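Local coordinates for protein amidase (Bacillus anthracis, PDB 5EWQ) that probably hydrolyses carboxylic acid amides to the free acid and ammonia, as a member of the amidase signature family, at residues S112-I117 / A217-G222; E66-Y71 / G159-G164; V45-V50 / M266-K271; V120-V125 / S206-V211. One frame throughout, in Å; residues are numbered along the deposited sequence.

Contact 1 of 4, residues S112-I117 / A217-G222; sequences SNLYGI and APLAVG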
loop_
_atom_site.group_PDB
_atom_site.type_symbol
_atom_site.label_atom_id
_atom_site.label_comp_id
_atom_site.label_asym_id
_atom_site.label_seq_id
_atom_site.Cartn_x
_atom_site.Cartn_y
_atom_site.Cartn_z
ATOM N N SER A 112 -15.127 -6.654 16.040
ATOM C CA SER A 112 -13.781 -6.718 15.480
ATOM C C SER A 112 -12.938 -5.511 15.877
ATOM O O SER A 112 -13.464 -4.494 16.323
ATOM C CB SER A 112 -13.846 -6.829 13.955
ATOM N N ASN A 113 -11.624 -5.634 15.709
ATOM C CA ASN A 113 -10.704 -4.539 15.999
ATOM C C ASN A 113 -10.840 -3.398 14.996
ATOM O O ASN A 113 -10.383 -2.281 15.243
ATOM C CB ASN A 113 -9.260 -5.043 16.010
ATOM C CG ASN A 113 -8.926 -5.838 17.256
ATOM O OD1 ASN A 113 -9.302 -5.461 18.365
ATOM N ND2 ASN A 113 -8.211 -6.943 17.078
ATOM N N LEU A 114 -11.473 -3.689 13.863
ATOM C CA LEU A 114 -11.593 -2.727 12.774
ATOM C C LEU A 114 -12.860 -1.886 12.861
ATOM O O LEU A 114 -13.065 -0.984 12.049
ATOM C CB LEU A 114 -11.558 -3.457 11.431
ATOM C CG LEU A 114 -10.237 -4.139 11.086
ATOM C CD1 LEU A 114 -10.420 -5.099 9.932
ATOM C CD2 LEU A 114 -9.198 -3.096 10.743
ATOM N N TYR A 115 -13.707 -2.183 13.843
ATOM C CA TYR A 115 -14.981 -1.486 13.982
ATOM C C TYR A 115 -14.782 0.006 14.231
ATOM O O TYR A 115 -14.110 0.404 15.182
ATOM C CB TYR A 115 -15.812 -2.094 15.115
ATOM C CG TYR A 115 -17.200 -1.499 15.227
ATOM C CD1 TYR A 115 -18.262 -2.028 14.506
ATOM C CD2 TYR A 115 -17.445 -0.403 16.045
ATOM C CE1 TYR A 115 -19.529 -1.486 14.598
ATOM C CE2 TYR A 115 -18.708 0.146 16.143
ATOM C CZ TYR A 115 -19.746 -0.399 15.417
ATOM O OH TYR A 115 -21.006 0.144 15.512
ATOM N N GLY A 116 -15.368 0.826 13.362
ATOM C CA GLY A 116 -15.313 2.268 13.508
ATOM C C GLY A 116 -14.014 2.881 13.022
ATOM O O GLY A 116 -13.872 4.103 12.984
ATOM N N ILE A 117 -13.063 2.031 12.652
ATOM C CA ILE A 117 -11.761 2.496 12.188
ATOM C C ILE A 117 -11.816 2.976 10.741
ATOM O O ILE A 117 -12.176 2.214 9.843
ATOM C CB ILE A 117 -10.693 1.391 12.304
ATOM C CG1 ILE A 117 -10.558 0.930 13.756
ATOM C CG2 ILE A 117 -9.355 1.885 11.773
ATOM C CD1 ILE A 117 -10.140 2.028 14.709
ATOM N N ALA A 217 -4.626 8.760 8.741
ATOM C CA ALA A 217 -5.465 7.575 8.874
ATOM C C ALA A 217 -4.726 6.507 9.674
ATOM O O ALA A 217 -3.498 6.442 9.634
ATOM C CB ALA A 217 -5.860 7.041 7.504
ATOM N N PRO A 218 -5.470 5.666 10.410
ATOM C CA PRO A 218 -4.836 4.590 11.178
ATOM C C PRO A 218 -4.311 3.494 10.263
ATOM O O PRO A 218 -3.215 2.976 10.477
ATOM C CB PRO A 218 -5.975 4.059 12.063
ATOM C CG PRO A 218 -7.080 5.063 11.951
ATOM C CD PRO A 218 -6.926 5.688 10.606
ATOM N N LEU A 219 -5.101 3.151 9.250
ATOM C CA LEU A 219 -4.757 2.077 8.326
ATOM C C LEU A 219 -4.938 2.519 6.879
ATOM O O LEU A 219 -5.633 3.497 6.602
ATOM C CB LEU A 219 -5.612 0.842 8.609
ATOM C CG LEU A 219 -5.549 0.316 10.042
ATOM C CD1 LEU A 219 -6.540 -0.809 10.243
ATOM C CD2 LEU A 219 -4.143 -0.144 10.371
ATOM N N ALA A 220 -4.315 1.792 5.957
ATOM C CA ALA A 220 -4.411 2.119 4.540
ATOM C C ALA A 220 -4.265 0.880 3.664
ATOM O O ALA A 220 -3.621 -0.095 4.053
ATOM C CB ALA A 220 -3.366 3.153 4.166
ATOM N N VAL A 221 -4.864 0.931 2.480
ATOM C CA VAL A 221 -4.791 -0.173 1.530
ATOM C C VAL A 221 -3.994 0.225 0.292
ATOM O O VAL A 221 -4.270 1.249 -0.333
ATOM C CB VAL A 221 -6.193 -0.641 1.097
ATOM C CG1 VAL A 221 -6.088 -1.749 0.059
ATOM C CG2 VAL A 221 -6.990 -1.108 2.303
ATOM N N GLY A 222 -3.003 -0.590 -0.054
ATOM C CA GLY A 222 -2.201 -0.348 -1.239
ATOM C C GLY A 222 -2.218 -1.532 -2.184
ATOM O O GLY A 222 -2.653 -2.624 -1.818
#
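Pro218 brings the one ring that takes part across this contact, and it meets Ile117 through its CB and CG atoms: the branch methyl CG2 of Ile117 lies 3.9 Å from Pro218 CG and 4.0 Å from Pro218 CB. Tyr71 and Pro118 also touch this ring. The setting is the mixed central sheet of an amidase signature fold. Residues 112-117 form the loop leading into strand 118-122, while Pro218 and Leu219 belong to the approach to the neighbouring, parallel strand 219-223.

Two overlapping turns shape the loop, a type I turn from Ser112 to Tyr115 and a type II turn from Leu114 to Ile117. Gly116 occupies the third position of the second turn with a positive phi of 80°, and Ile117 N closes it on Leu114 O at 3.1 Å. Folding back in this way lets Leu114 and Ile117 both reach the other segment. Ile117 keeps CG1 opposite its carbonyl carbon (chi1 -59°), which leaves CG2 as the branch directed at the proline.

Leu219 fills the position beside this pair. Its CD1 methyl is shared, 4.2 Å from Ile117 CG2 and closer to Leu114. No hydrogen bond joins the segments, and all four touching residues are buried. Val50 of helix 50-58 packs on both Ile117 and Leu219, and Thr275 and Ala279 of helix 270-280 on Leu114. The two leucine side chains cross at about a right angle, with Leu114 CD2 3.5 Å from Leu219 CD1.

Contact 2 of 4, residues E66-Y71 / G159-G164; sequences ELTSIY and GAFVLG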
loop_
_atom_site.group_PDB
_atom_site.type_symbol
_atom_site.label_atom_id
_atom_site.label_comp_id
_atom_site.label_asym_id
_atom_site.label_seq_id
_atom_site.Cartn_x
_atom_site.Cartn_y
_atom_site.Cartn_z
ATOM N N GLU A 66 -15.143 11.864 16.646
ATOM C CA GLU A 66 -13.993 12.691 16.992
ATOM C C GLU A 66 -12.742 12.215 16.267
ATOM O O GLU A 66 -11.943 13.022 15.793
ATOM C CB GLU A 66 -13.756 12.682 18.503
ATOM C CG GLU A 66 -14.802 13.429 19.309
ATOM C CD GLU A 66 -14.560 13.329 20.802
ATOM O OE1 GLU A 66 -14.727 12.224 21.359
ATOM O OE2 GLU A 66 -14.200 14.354 21.417
ATOM N N LEU A 67 -12.580 10.897 16.187
ATOM C CA LEU A 67 -11.430 10.297 15.520
ATOM C C LEU A 67 -11.390 10.677 14.045
ATOM O O LEU A 67 -10.331 10.997 13.505
ATOM C CB LEU A 67 -11.461 8.775 15.670
ATOM C CG LEU A 67 -10.307 8.003 15.027
ATOM C CD1 LEU A 67 -8.981 8.409 15.646
ATOM C CD2 LEU A 67 -10.525 6.505 15.157
ATOM N N THR A 68 -12.551 10.644 13.401
ATOM C CA THR A 68 -12.660 11.007 11.994
ATOM C C THR A 68 -12.406 12.500 11.802
ATOM O O THR A 68 -11.780 12.912 10.824
ATOM C CB THR A 68 -14.045 10.639 11.425
ATOM O OG1 THR A 68 -14.288 9.241 11.622
ATOM C CG2 THR A 68 -14.122 10.959 9.939
ATOM N N SER A 69 -12.888 13.302 12.746
ATOM C CA SER A 69 -12.738 14.753 12.682
ATOM C C SER A 69 -11.273 15.175 12.708
ATOM O O SER A 69 -10.870 16.089 11.989
ATOM C CB SER A 69 -13.488 15.421 13.837
ATOM O OG SER A 69 -12.892 15.105 15.082
ATOM N N ILE A 70 -10.484 14.505 13.543
ATOM C CA ILE A 70 -9.063 14.810 13.671
ATOM C C ILE A 70 -8.324 14.564 12.361
ATOM O O ILE A 70 -7.554 15.409 11.903
ATOM C CB ILE A 70 -8.406 13.974 14.787
ATOM C CG1 ILE A 70 -9.033 14.308 16.141
ATOM C CG2 ILE A 70 -6.905 14.216 14.827
ATOM C CD1 ILE A 70 -8.490 13.482 17.285
ATOM N N TYR A 71 -8.570 13.407 11.757
ATOM C CA TYR A 71 -7.927 13.041 10.500
ATOM C C TYR A 71 -8.281 14.014 9.381
ATOM O O TYR A 71 -7.403 14.474 8.654
ATOM C CB TYR A 71 -8.313 11.615 10.106
ATOM C CG TYR A 71 -7.684 10.562 10.986
ATOM C CD1 TYR A 71 -6.351 10.653 11.361
ATOM C CD2 TYR A 71 -8.423 9.486 11.454
ATOM C CE1 TYR A 71 -5.767 9.696 12.168
ATOM C CE2 TYR A 71 -7.850 8.526 12.264
ATOM C CZ TYR A 71 -6.522 8.635 12.617
ATOM O OH TYR A 71 -5.942 7.681 13.424
ATOM N N GLY A 159 -17.110 -3.446 10.507
ATOM C CA GLY A 159 -17.314 -2.145 11.118
ATOM C C GLY A 159 -16.482 -1.021 10.533
ATOM O O GLY A 159 -16.780 0.154 10.751
ATOM N N ALA A 160 -15.437 -1.373 9.791
ATOM C CA ALA A 160 -14.559 -0.374 9.191
ATOM C C ALA A 160 -15.267 0.376 8.068
ATOM O O ALA A 160 -16.210 -0.137 7.466
ATOM C CB ALA A 160 -13.286 -1.027 8.673
ATOM N N PHE A 161 -14.810 1.594 7.794
ATOM C CA PHE A 161 -15.372 2.395 6.714
ATOM C C PHE A 161 -14.271 3.147 5.978
ATOM O O PHE A 161 -13.225 3.453 6.551
ATOM C CB PHE A 161 -16.419 3.375 7.252
ATOM C CG PHE A 161 -15.839 4.512 8.048
ATOM C CD1 PHE A 161 -15.503 4.341 9.380
ATOM C CD2 PHE A 161 -15.642 5.755 7.466
ATOM C CE1 PHE A 161 -14.973 5.387 10.116
ATOM C CE2 PHE A 161 -15.112 6.802 8.195
ATOM C CZ PHE A 161 -14.777 6.618 9.523
ATOM N N VAL A 162 -14.511 3.445 4.705
ATOM C CA VAL A 162 -13.523 4.143 3.893
ATOM C C VAL A 162 -13.537 5.646 4.167
ATOM O O VAL A 162 -14.498 6.341 3.837
ATOM C CB VAL A 162 -13.753 3.902 2.391
ATOM C CG1 VAL A 162 -12.667 4.588 1.577
ATOM C CG2 VAL A 162 -13.784 2.412 2.094
ATOM N N LEU A 163 -12.461 6.136 4.775
ATOM C CA LEU A 163 -12.326 7.557 5.075
ATOM C C LEU A 163 -12.127 8.368 3.800
ATOM O O LEU A 163 -12.703 9.445 3.639
ATOM C CB LEU A 163 -11.158 7.792 6.034
ATOM C CG LEU A 163 -10.809 9.250 6.339
ATOM C CD1 LEU A 163 -11.967 9.950 7.033
ATOM C CD2 LEU A 163 -9.542 9.335 7.177
ATOM N N GLY A 164 -11.307 7.840 2.897
ATOM C CA GLY A 164 -11.026 8.504 1.637
ATOM C C GLY A 164 -10.103 7.683 0.757
ATOM O O GLY A 164 -9.900 6.493 0.998
#
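Thr68 turns its hydroxyl opposite its own carbonyl carbon (chi1 -56°), which leaves CG2 trans to the backbone N, and the two branches then serve two different neighbours. Phe161 answers from the strand with CG lodged between its backbone N and carbonyl carbon (chi1 72°), a rotation that swings the ring over toward the helix although the side chain does not set out in that direction.

The hydroxyl and the ring approach from opposite directions. OG1 of Thr68 sits at the ring edge, near the ring plane, 3.4 Å from Phe161 CZ. The methyl branch slides past Leu163 instead, Thr68 CG2 standing 3.8 Å from Leu163 CD1. One helical turn on, Tyr71 CB touches the other leucine methyl, Leu163 CD2, at 3.9 Å, so that the two Leu163 methyls meet residues one turn apart on the same helix face.

This is helix-on-sheet packing within the amidase fold: helix 66-71 and strand 161-164 run nearly parallel, 24° apart, with their axes 10.6 Å from each other. Pro118 of the adjoining strand touches Tyr71, Phe161 and Leu163, while helix 95-104 adds Ala99 beside Thr68.

Thr68 OG1 is hydrogen-bonded to Tyr64 O within its own helix, so the hydroxyl can be buried without a polar partner on the strand, and the slightly positive rim of the phenyl ring is probably a tolerable neighbour for its oxygen.

Contact 3 of 4, residues V45-V50 / M266-K271; sequences VVNATV and MARTVK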
loop_
_atom_site.group_PDB
_atom_site.type_symbol
_atom_site.label_atom_id
_atom_site.label_comp_id
_atom_site.label_asym_id
_atom_site.label_seq_id
_atom_site.Cartn_x
_atom_site.Cartn_y
_atom_site.Cartn_z
ATOM N N VAL A 45 -4.150 11.014 19.782
ATOM C CA VAL A 45 -4.472 10.082 18.705
ATOM C C VAL A 45 -3.268 9.814 17.801
ATOM O O VAL A 45 -3.037 8.677 17.381
ATOM C CB VAL A 45 -5.654 10.609 17.855
ATOM C CG1 VAL A 45 -5.699 9.931 16.493
ATOM C CG2 VAL A 45 -6.966 10.412 18.599
ATOM N N VAL A 46 -2.499 10.860 17.516
ATOM C CA VAL A 46 -1.324 10.750 16.654
ATOM C C VAL A 46 -0.335 9.701 17.162
ATOM O O VAL A 46 0.006 9.676 18.345
ATOM C CB VAL A 46 -0.604 12.112 16.520
ATOM C CG1 VAL A 46 0.763 11.942 15.873
ATOM C CG2 VAL A 46 -1.457 13.087 15.723
ATOM N N ASN A 47 0.092 8.826 16.250
ATOM C CA ASN A 47 1.071 7.772 16.518
ATOM C C ASN A 47 0.555 6.705 17.485
ATOM O O ASN A 47 1.328 5.903 18.009
ATOM C CB ASN A 47 2.377 8.372 17.052
ATOM C CG ASN A 47 3.568 7.452 16.853
ATOM O OD1 ASN A 47 3.610 6.670 15.902
ATOM N ND2 ASN A 47 4.539 7.536 17.755
ATOM N N ALA A 48 -0.754 6.688 17.711
ATOM C CA ALA A 48 -1.363 5.661 18.549
ATOM C C ALA A 48 -1.853 4.499 17.692
ATOM O O ALA A 48 -2.418 4.705 16.618
ATOM C CB ALA A 48 -2.507 6.242 19.366
ATOM N N THR A 49 -1.630 3.279 18.168
ATOM C CA THR A 49 -2.047 2.088 17.439
ATOM C C THR A 49 -3.561 1.917 17.492
ATOM O O THR A 49 -4.251 2.649 18.199
ATOM C CB THR A 49 -1.375 0.817 17.995
ATOM O OG1 THR A 49 -1.873 0.545 19.310
ATOM C CG2 THR A 49 0.136 0.994 18.050
ATOM N N VAL A 50 -4.071 0.946 16.739
ATOM C CA VAL A 50 -5.505 0.683 16.690
ATOM C C VAL A 50 -6.031 0.235 18.051
ATOM O O VAL A 50 -7.081 0.694 18.500
ATOM C CB VAL A 50 -5.843 -0.386 15.631
ATOM C CG1 VAL A 50 -7.327 -0.722 15.662
ATOM C CG2 VAL A 50 -5.430 0.091 14.248
HETATM N N MSE A 266 -1.378 -1.538 4.842
HETATM C CA MSE A 266 -0.281 -0.638 5.182
HETATM C C MSE A 266 -0.595 0.151 6.450
HETATM O O MSE A 266 -1.687 0.700 6.597
HETATM C CB MSE A 266 0.012 0.317 4.021
HETATM C CG MSE A 266 0.339 -0.381 2.707
HETATM SE SE MSE A 266 0.824 0.837 1.270
HETATM C CE MSE A 266 2.533 1.449 1.969
ATOM N N ALA A 267 0.369 0.201 7.363
ATOM C CA ALA A 267 0.202 0.918 8.624
ATOM C C ALA A 267 1.553 1.323 9.205
ATOM O O ALA A 267 2.596 1.068 8.605
ATOM C CB ALA A 267 -0.568 0.067 9.618
ATOM N N ARG A 268 1.530 1.957 10.372
ATOM C CA ARG A 268 2.763 2.332 11.055
ATOM C C ARG A 268 3.315 1.140 11.824
ATOM O O ARG A 268 4.523 1.011 12.014
ATOM C CB ARG A 268 2.526 3.500 12.014
ATOM C CG ARG A 268 1.429 4.452 11.588
ATOM C CD ARG A 268 1.215 5.534 12.636
ATOM N NE ARG A 268 0.049 6.358 12.338
ATOM C CZ ARG A 268 -1.181 6.093 12.766
ATOM N NH1 ARG A 268 -2.186 6.897 12.448
ATOM N NH2 ARG A 268 -1.406 5.022 13.516
ATOM N N THR A 269 2.410 0.272 12.262
ATOM C CA THR A 269 2.767 -0.858 13.107
ATOM C C THR A 269 2.423 -2.183 12.434
ATOM O O THR A 269 1.403 -2.294 11.752
ATOM C CB THR A 269 2.052 -0.772 14.469
ATOM O OG1 THR A 269 2.193 0.551 14.998
ATOM C CG2 THR A 269 2.631 -1.777 15.456
ATOM N N VAL A 270 3.284 -3.180 12.623
ATOM C CA VAL A 270 3.057 -4.523 12.096
ATOM C C VAL A 270 1.763 -5.107 12.661
ATOM O O VAL A 270 1.036 -5.825 11.972
ATOM C CB VAL A 270 4.237 -5.458 12.427
ATOM C CG1 VAL A 270 4.027 -6.832 11.812
ATOM C CG2 VAL A 270 5.542 -4.852 11.937
ATOM N N LYS A 271 1.487 -4.781 13.920
ATOM C CA LYS A 271 0.259 -5.195 14.589
ATOM C C LYS A 271 -0.975 -4.673 13.861
ATOM O O LYS A 271 -1.874 -5.438 13.512
ATOM C CB LYS A 271 0.257 -4.700 16.038
ATOM C CG LYS A 271 -0.998 -5.035 16.829
ATOM C CD LYS A 271 -0.936 -6.439 17.403
ATOM C CE LYS A 271 -1.834 -6.572 18.625
ATOM N NZ LYS A 271 -1.644 -7.876 19.320
#
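Arg268 reaches toward the turn at Ala48 and Asn47, and the polar approaches of this contact gather round it. Its NH2 stands 3.3 Å from Ala48 O, which lies obliquely to the guanidinium group. Extended from CG to NE, the chain brings NH1 to a salt bridge with OD2 of Asp215, and because that same oxygen accepts a hydrogen bond from Asn47 N, a single acidic group ties together both segments. Asn47 reaches back over the arginine chain, its OD1 4.2 Å from Arg268 CD, but the hydrogen bond of that oxygen is to Arg508 near the C terminus.

Van der Waals contact is supplied by the two threonines. Thr49 CG2 rests 3.7 Å from Thr269 OG1, the side chains meeting at an oblique angle. With OG1 of Thr49 placed between its backbone N and carbonyl carbon (chi1 68°), the methyl is the branch left to face Thr269.

The backbone sets the scene. Residues 45-48 make a type II turn, closed by Ala48 N on Val45 O at 3.0 Å, that links helix 35-45 to helix 50-58; the partner segment leaves sheet strand 263-267 and enters helix 270-280. Both threonines occupy N-cap positions, so the starts of two helices lie side by side in the amidase fold, at a partly buried place.

Capping bonds differ between them. Thr49 OG1 weakly caps a backbone N just past its segment, whereas the side chain of Thr269 makes no such bond. Asp272 OD1, from the helix that follows Thr269, accepts a hydrogen bond from Val50 N.

Contact 4 of 4, residues V120-V125 / S206-V211; sequences VVKDNV and SGSATV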
loop_
_atom_site.group_PDB
_atom_site.type_symbol
_atom_site.label_atom_id
_atom_site.label_comp_id
_atom_site.label_asym_id
_atom_site.label_seq_id
_atom_site.Cartn_x
_atom_site.Cartn_y
_atom_site.Cartn_z
ATOM N N VAL A 120 -8.117 4.275 4.515
ATOM C CA VAL A 120 -7.896 4.944 3.240
ATOM C C VAL A 120 -7.390 3.956 2.196
ATOM O O VAL A 120 -6.303 3.397 2.332
ATOM C CB VAL A 120 -6.890 6.105 3.369
ATOM C CG1 VAL A 120 -6.508 6.633 1.996
ATOM C CG2 VAL A 120 -7.470 7.217 4.227
ATOM N N VAL A 121 -8.186 3.741 1.155
ATOM C CA VAL A 121 -7.808 2.820 0.089
ATOM C C VAL A 121 -7.147 3.564 -1.067
ATOM O O VAL A 121 -7.343 4.765 -1.237
ATOM C CB VAL A 121 -9.023 2.033 -0.436
ATOM C CG1 VAL A 121 -9.635 1.205 0.685
ATOM C CG2 VAL A 121 -10.055 2.978 -1.031
ATOM N N LYS A 122 -6.356 2.843 -1.855
ATOM C CA LYS A 122 -5.656 3.428 -2.990
ATOM C C LYS A 122 -6.659 3.932 -4.029
ATOM O O LYS A 122 -7.789 3.445 -4.095
ATOM C CB LYS A 122 -4.699 2.404 -3.603
ATOM C CG LYS A 122 -3.623 2.986 -4.504
ATOM C CD LYS A 122 -2.632 1.910 -4.920
ATOM C CE LYS A 122 -1.495 2.486 -5.745
ATOM N NZ LYS A 122 -0.485 1.453 -6.105
ATOM N N ASP A 123 -6.245 4.905 -4.835
ATOM C CA ASP A 123 -7.140 5.566 -5.783
ATOM C C ASP A 123 -7.628 4.629 -6.893
ATOM O O ASP A 123 -8.512 4.987 -7.673
ATOM C CB ASP A 123 -6.444 6.786 -6.396
ATOM C CG ASP A 123 -7.390 7.659 -7.204
ATOM O OD1 ASP A 123 -8.160 8.430 -6.594
ATOM O OD2 ASP A 123 -7.359 7.577 -8.450
ATOM N N ASN A 124 -7.058 3.430 -6.959
ATOM C CA ASN A 124 -7.471 2.450 -7.956
ATOM C C ASN A 124 -8.412 1.394 -7.379
ATOM O O ASN A 124 -8.618 0.342 -7.982
ATOM C CB ASN A 124 -6.246 1.776 -8.579
ATOM C CG ASN A 124 -5.420 1.007 -7.564
ATOM O OD1 ASN A 124 -5.626 1.126 -6.357
ATOM N ND2 ASN A 124 -4.469 0.219 -8.053
ATOM N N VAL A 125 -8.981 1.682 -6.212
ATOM C CA VAL A 125 -9.897 0.756 -5.550
ATOM C C VAL A 125 -11.331 1.281 -5.596
ATOM O O VAL A 125 -11.593 2.426 -5.227
ATOM C CB VAL A 125 -9.484 0.514 -4.088
ATOM C CG1 VAL A 125 -10.417 -0.490 -3.431
ATOM C CG2 VAL A 125 -8.044 0.030 -4.018
ATOM N N SER A 206 2.208 5.493 -3.004
ATOM C CA SER A 206 2.820 6.598 -2.275
ATOM C C SER A 206 1.877 7.171 -1.223
ATOM O O SER A 206 2.241 7.300 -0.053
ATOM C CB SER A 206 3.249 7.702 -3.244
ATOM O OG SER A 206 2.137 8.206 -3.964
ATOM N N GLY A 207 0.664 7.513 -1.646
ATOM C CA GLY A 207 -0.322 8.110 -0.763
ATOM C C GLY A 207 -0.755 7.208 0.376
ATOM O O GLY A 207 -0.991 7.676 1.489
ATOM N N SER A 208 -0.868 5.914 0.096
ATOM C CA SER A 208 -1.267 4.948 1.111
ATOM C C SER A 208 -0.207 4.843 2.201
ATOM O O SER A 208 -0.510 4.508 3.344
ATOM C CB SER A 208 -1.519 3.578 0.481
ATOM O OG SER A 208 -2.585 3.637 -0.451
ATOM N N ALA A 209 1.036 5.134 1.838
ATOM C CA ALA A 209 2.131 5.150 2.798
ATOM C C ALA A 209 2.129 6.447 3.598
ATOM O O ALA A 209 2.462 6.458 4.781
ATOM C CB ALA A 209 3.463 4.970 2.088
ATOM N N THR A 210 1.744 7.537 2.943
ATOM C CA THR A 210 1.802 8.861 3.550
ATOM C C THR A 210 0.700 9.082 4.583
ATOM O O THR A 210 0.937 9.682 5.632
ATOM C CB THR A 210 1.711 9.964 2.480
ATOM O OG1 THR A 210 2.659 9.705 1.436
ATOM C CG2 THR A 210 1.993 11.328 3.089
ATOM N N VAL A 211 -0.500 8.595 4.284
ATOM C CA VAL A 211 -1.653 8.805 5.157
ATOM C C VAL A 211 -1.463 8.173 6.535
ATOM O O VAL A 211 -1.998 8.668 7.526
ATOM C CB VAL A 211 -2.948 8.253 4.524
ATOM C CG1 VAL A 211 -3.349 9.093 3.325
ATOM C CG2 VAL A 211 -2.775 6.796 4.128
#
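Val120 and Val211 form the apolar, more fully covered half of this contact, each pointing at the other segment, with Val120 CG1 4.2 Å from Val211 CG1. One helical turn earlier Ser208 faces the strand too, and its OG comes 4.0 Å from both CA and CB of Lys122. Here the hydroxyl leans on the strand without bonding to it: set opposite its own carbonyl carbon (chi1 -62°), it is hydrogen-bonded to Val221 O on the neighbouring strand.

Beyond Lys122 the two segments part. The chain turns away through a type I turn, closed by Val125 N on Lys122 O at 3.0 Å, and Asp123, Asn124 and Val125 make no contact with residues 206-211. This looser side does not open to solvent, for the turn residues are buried. Asp123 is satisfied elsewhere, by a salt bridge to Lys186 and by hydrogen bonds to Thr89 OG1 and Gly136 N.

The contact joins helix 206-213 to strand 118-122 of the central sheet, close to the middle of the molecule. Amidase signature enzymes work with a Ser-cisSer-Lys triad, its lysine at the end of a strand of this sheet and its cis-serine in the serine- and glycine-rich segment leading into this helix.

Lys122 is probably this lysine. The valine pair and Ser208 pack the strand that bears it against helix 206-213. Its chain, fully extended beyond CG, passes the start of the helix, and NZ is hydrogen-bonded to Ser204 OG, Ser205 OG and Thr223 OG1. Such a gathering of hydroxyls round one amine is consistent with the triad lysine.

How the contacts relate
From the N terminus, residues 45-50 open the longest loop, which contact 3 closes only at 266-271, and the other three contacts nest inside it. Residues 66-71 come next and wait for 159-164, so contact 2 pairs a helix with strand 161-166. Before that return, 112-117 and 120-125 have passed; contact 4 finds its partner at 206-211 and contact 1 at 217-222, one loop inside the other. Contact 2 therefore crosses both. Strands 161-166, 118-122, 219-223 and 263-267 are successive neighbours in the central sheet, so the four contacts together fasten N-terminal helices, the loop before strand 118-122 and a central helix onto four adjacent strands of it.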